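Local coordinates for carboxyltransferase domain-containing protein (Pyrococcus horikoshii, PDB 2PHC), which is of unknown function but probably binds ATP and acts as a hydrolase, belonging to the carboxyltransferase subdomain C and D family, at residues A[67-70]-A[71-75]. Numbering follows the deposited sequence.
Sequences ESYL and KRISA
Glu67 sets its CG anti to the backbone N (chi1 177°) and runs straight on from there, so that its carboxylate lies beside the extended chain of Lys71 one turn later. The two side chains point the same way, and their ends form an i to i+4 salt bridge along one helix, long at 3.4 Å between Lys71 NZ and Glu67 OE2, its hydrogen bond weak. The aliphatic part of Lys71 takes part as well: its CE lies 3.9 Å from Glu67 CG. In the backbone, Lys71 N donates to Glu67 O, which also accepts from Leu70 N.

Tyr69 likewise has CG anti to its backbone N, and its ring lies obliquely against Ile73, the two side chains crossing at a slant. The CG2 methyl of Ile73 is 3.9 Å from Tyr69 CE2, while Ile73 CD1 reaches further out to the neighbourhood of the phenol oxygen. A nearly straight backbone bond ties the same two residues, Ile73 N to Tyr69 O at 2.9 Å. On the CD1 side of the ring lies Arg72, whose chain bends at chi3 and brings the guanidinium back over the helix backbone. Its plane is turned 49° from that of the ring, Arg72 NH2 stands 4.0 Å from Tyr69 CD1, and one face has Tyr69 N over its outer part. Another i to i+4 backbone bond joins Ser74 N to Leu70 O, at 3.1 Å, whereas Arg72 N is held only weakly, by Ser68 O and Tyr69 O.

All of this lies within helix 63-82. Leu70 and Ile73 pack onto Ile34 of helix 21-37, and Leu70 also meets Ile3 and Phe11 on strands 3-5 and 10-14. Tyr69 packs against Glu37 and makes an edge-to-face contact with Trp41, joining this helix to the end of helix 21-37 and the chain leading into strand 42-48.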
ATOM      1  N   GLU A  67      18.722 -17.780  12.748  1.00 36.46           N
ATOM      2  CA  GLU A  67      17.322 -17.800  12.668  1.00 38.07           C
ATOM      3  C   GLU A  67      16.688 -16.658  13.497  1.00 37.92           C
ATOM      4  O   GLU A  67      15.785 -15.944  12.983  1.00 37.01           O
ATOM      5  CB  GLU A  67      16.793 -19.140  13.115  1.00 39.75           C
ATOM      6  CG  GLU A  67      15.312 -19.171  13.118  1.00 41.38           C
ATOM      7  CD  GLU A  67      14.832 -20.495  13.571  1.00 52.70           C
ATOM      8  OE1 GLU A  67      15.524 -21.101  14.462  1.00 54.02           O
ATOM      9  OE2 GLU A  67      13.761 -20.919  13.051  1.00 53.92           O
ATOM     10  N   SER A  68      17.181 -16.501  14.755  1.00 36.52           N
ATOM     11  CA  SER A  68      16.633 -15.551  15.723  1.00 35.04           C
ATOM     12  C   SER A  68      16.807 -14.183  15.200  1.00 32.65           C
ATOM     13  O   SER A  68      15.861 -13.417  15.246  1.00 31.65           O
ATOM     14  CB  SER A  68      17.281 -15.657  17.147  1.00 35.82           C
ATOM     15  OG  SER A  68      16.956 -16.927  17.751  1.00 39.57           O
ATOM     16  N   TYR A  69      18.006 -13.867  14.725  1.00 29.33           N
ATOM     17  CA  TYR A  69      18.310 -12.554  14.232  1.00 29.98           C
ATOM     18  C   TYR A  69      17.383 -12.090  13.056  1.00 30.66           C
ATOM     19  O   TYR A  69      17.137 -10.868  12.886  1.00 31.60           O
ATOM     20  CB  TYR A  69      19.742 -12.638  13.703  1.00 30.22           C
ATOM     21  CG  TYR A  69      20.290 -11.366  13.070  1.00 34.97           C
ATOM     22  CD1 TYR A  69      21.228 -10.590  13.755  1.00 36.53           C
ATOM     23  CD2 TYR A  69      19.898 -10.953  11.762  1.00 34.52           C
ATOM     24  CE1 TYR A  69      21.771  -9.457  13.188  1.00 38.35           C
ATOM     25  CE2 TYR A  69      20.446  -9.794  11.166  1.00 34.06           C
ATOM     26  CZ  TYR A  69      21.351  -9.040  11.925  1.00 40.53           C
ATOM     27  OH  TYR A  69      21.945  -7.898  11.422  1.00 45.08           O
ATOM     28  N   LEU A  70      16.910 -13.044  12.246  1.00 28.91           N
ATOM     29  CA  LEU A  70      16.262 -12.702  10.992  1.00 31.17           C
ATOM     30  C   LEU A  70      14.850 -12.467  11.418  1.00 30.81           C
ATOM     31  O   LEU A  70      14.170 -11.639  10.844  1.00 30.17           O
ATOM     32  CB  LEU A  70      16.348 -13.818   9.945  1.00 30.37           C
ATOM     33  CG  LEU A  70      17.664 -14.086   9.216  1.00 29.87           C
ATOM     34  CD1 LEU A  70      17.485 -15.365   8.260  1.00 25.32           C
ATOM     35  CD2 LEU A  70      18.043 -12.872   8.436  1.00 28.91           C
ATOM     36  N   LYS A  71      14.449 -13.172  12.483  1.00 30.40           N
ATOM     37  CA  LYS A  71      13.133 -12.990  13.030  1.00 29.27           C
ATOM     38  C   LYS A  71      13.039 -11.558  13.598  1.00 27.97           C
ATOM     39  O   LYS A  71      11.986 -10.951  13.532  1.00 27.43           O
ATOM     40  CB  LYS A  71      12.851 -14.057  14.094  1.00 30.97           C
ATOM     41  CG  LYS A  71      12.075 -15.241  13.616  1.00 32.05           C
ATOM     42  CD  LYS A  71      12.317 -16.427  14.540  1.00 37.97           C
ATOM     43  CE  LYS A  71      11.803 -17.743  13.849  1.00 44.36           C
ATOM     44  NZ  LYS A  71      11.631 -18.949  14.739  1.00 45.39           N
ATOM     45  N   ARG A  72      14.170 -11.024  14.082  1.00 27.95           N
ATOM     46  CA  ARG A  72      14.225  -9.766  14.855  1.00 28.46           C
ATOM     47  C   ARG A  72      14.339  -8.579  13.919  1.00 26.99           C
ATOM     48  O   ARG A  72      13.650  -7.592  14.054  1.00 25.95           O
ATOM     49  CB  ARG A  72      15.386  -9.816  15.848  1.00 28.51           C
ATOM     50  CG  ARG A  72      15.199 -11.134  16.763  1.00 30.27           C
ATOM     51  CD  ARG A  72      16.217 -11.351  17.781  1.00 32.41           C
ATOM     52  NE  ARG A  72      17.585 -11.096  17.320  1.00 44.04           N
ATOM     53  CZ  ARG A  72      18.677 -11.537  17.956  1.00 43.26           C
ATOM     54  NH1 ARG A  72      18.544 -12.242  19.091  1.00 44.39           N
ATOM     55  NH2 ARG A  72      19.879 -11.243  17.470  1.00 40.82           N
ATOM     56  N   ILE A  73      15.208  -8.709  12.952  1.00 26.59           N
ATOM     57  CA  ILE A  73      15.266  -7.727  11.887  1.00 26.31           C
ATOM     58  C   ILE A  73      13.931  -7.627  11.053  1.00 25.69           C
ATOM     59  O   ILE A  73      13.524  -6.557  10.797  1.00 25.43           O
ATOM     60  CB  ILE A  73      16.650  -7.868  11.150  1.00 28.65           C
ATOM     61  CG1 ILE A  73      16.992  -6.623  10.318  1.00 29.01           C
ATOM     62  CG2 ILE A  73      16.728  -9.105  10.329  1.00 29.10           C
ATOM     63  CD1 ILE A  73      18.415  -6.458  10.238  1.00 31.44           C
ATOM     64  N   SER A  74      13.166  -8.714  10.836  1.00 25.48           N
ATOM     65  CA  SER A  74      11.867  -8.633  10.194  1.00 26.57           C
ATOM     66  C   SER A  74      10.706  -7.979  10.975  1.00 26.37           C
ATOM     67  O   SER A  74       9.764  -7.377  10.369  1.00 25.05           O
ATOM     68  CB  SER A  74      11.427 -10.041   9.793  1.00 27.34           C
ATOM     69  OG  SER A  74      12.555 -10.778   9.412  1.00 31.35           O
ATOM     70  N   ALA A  75      10.746  -8.181  12.310  1.00 24.69           N
ATOM     71  CA  ALA A  75       9.913  -7.501  13.284  1.00 22.66           C
ATOM     72  C   ALA A  75      10.038  -6.021  13.302  1.00 20.95           C
ATOM     73  O   ALA A  75       9.043  -5.358  13.396  1.00 20.70           O
ATOM     74  CB  ALA A  75      10.177  -8.086  14.763  1.00 23.85           C
TER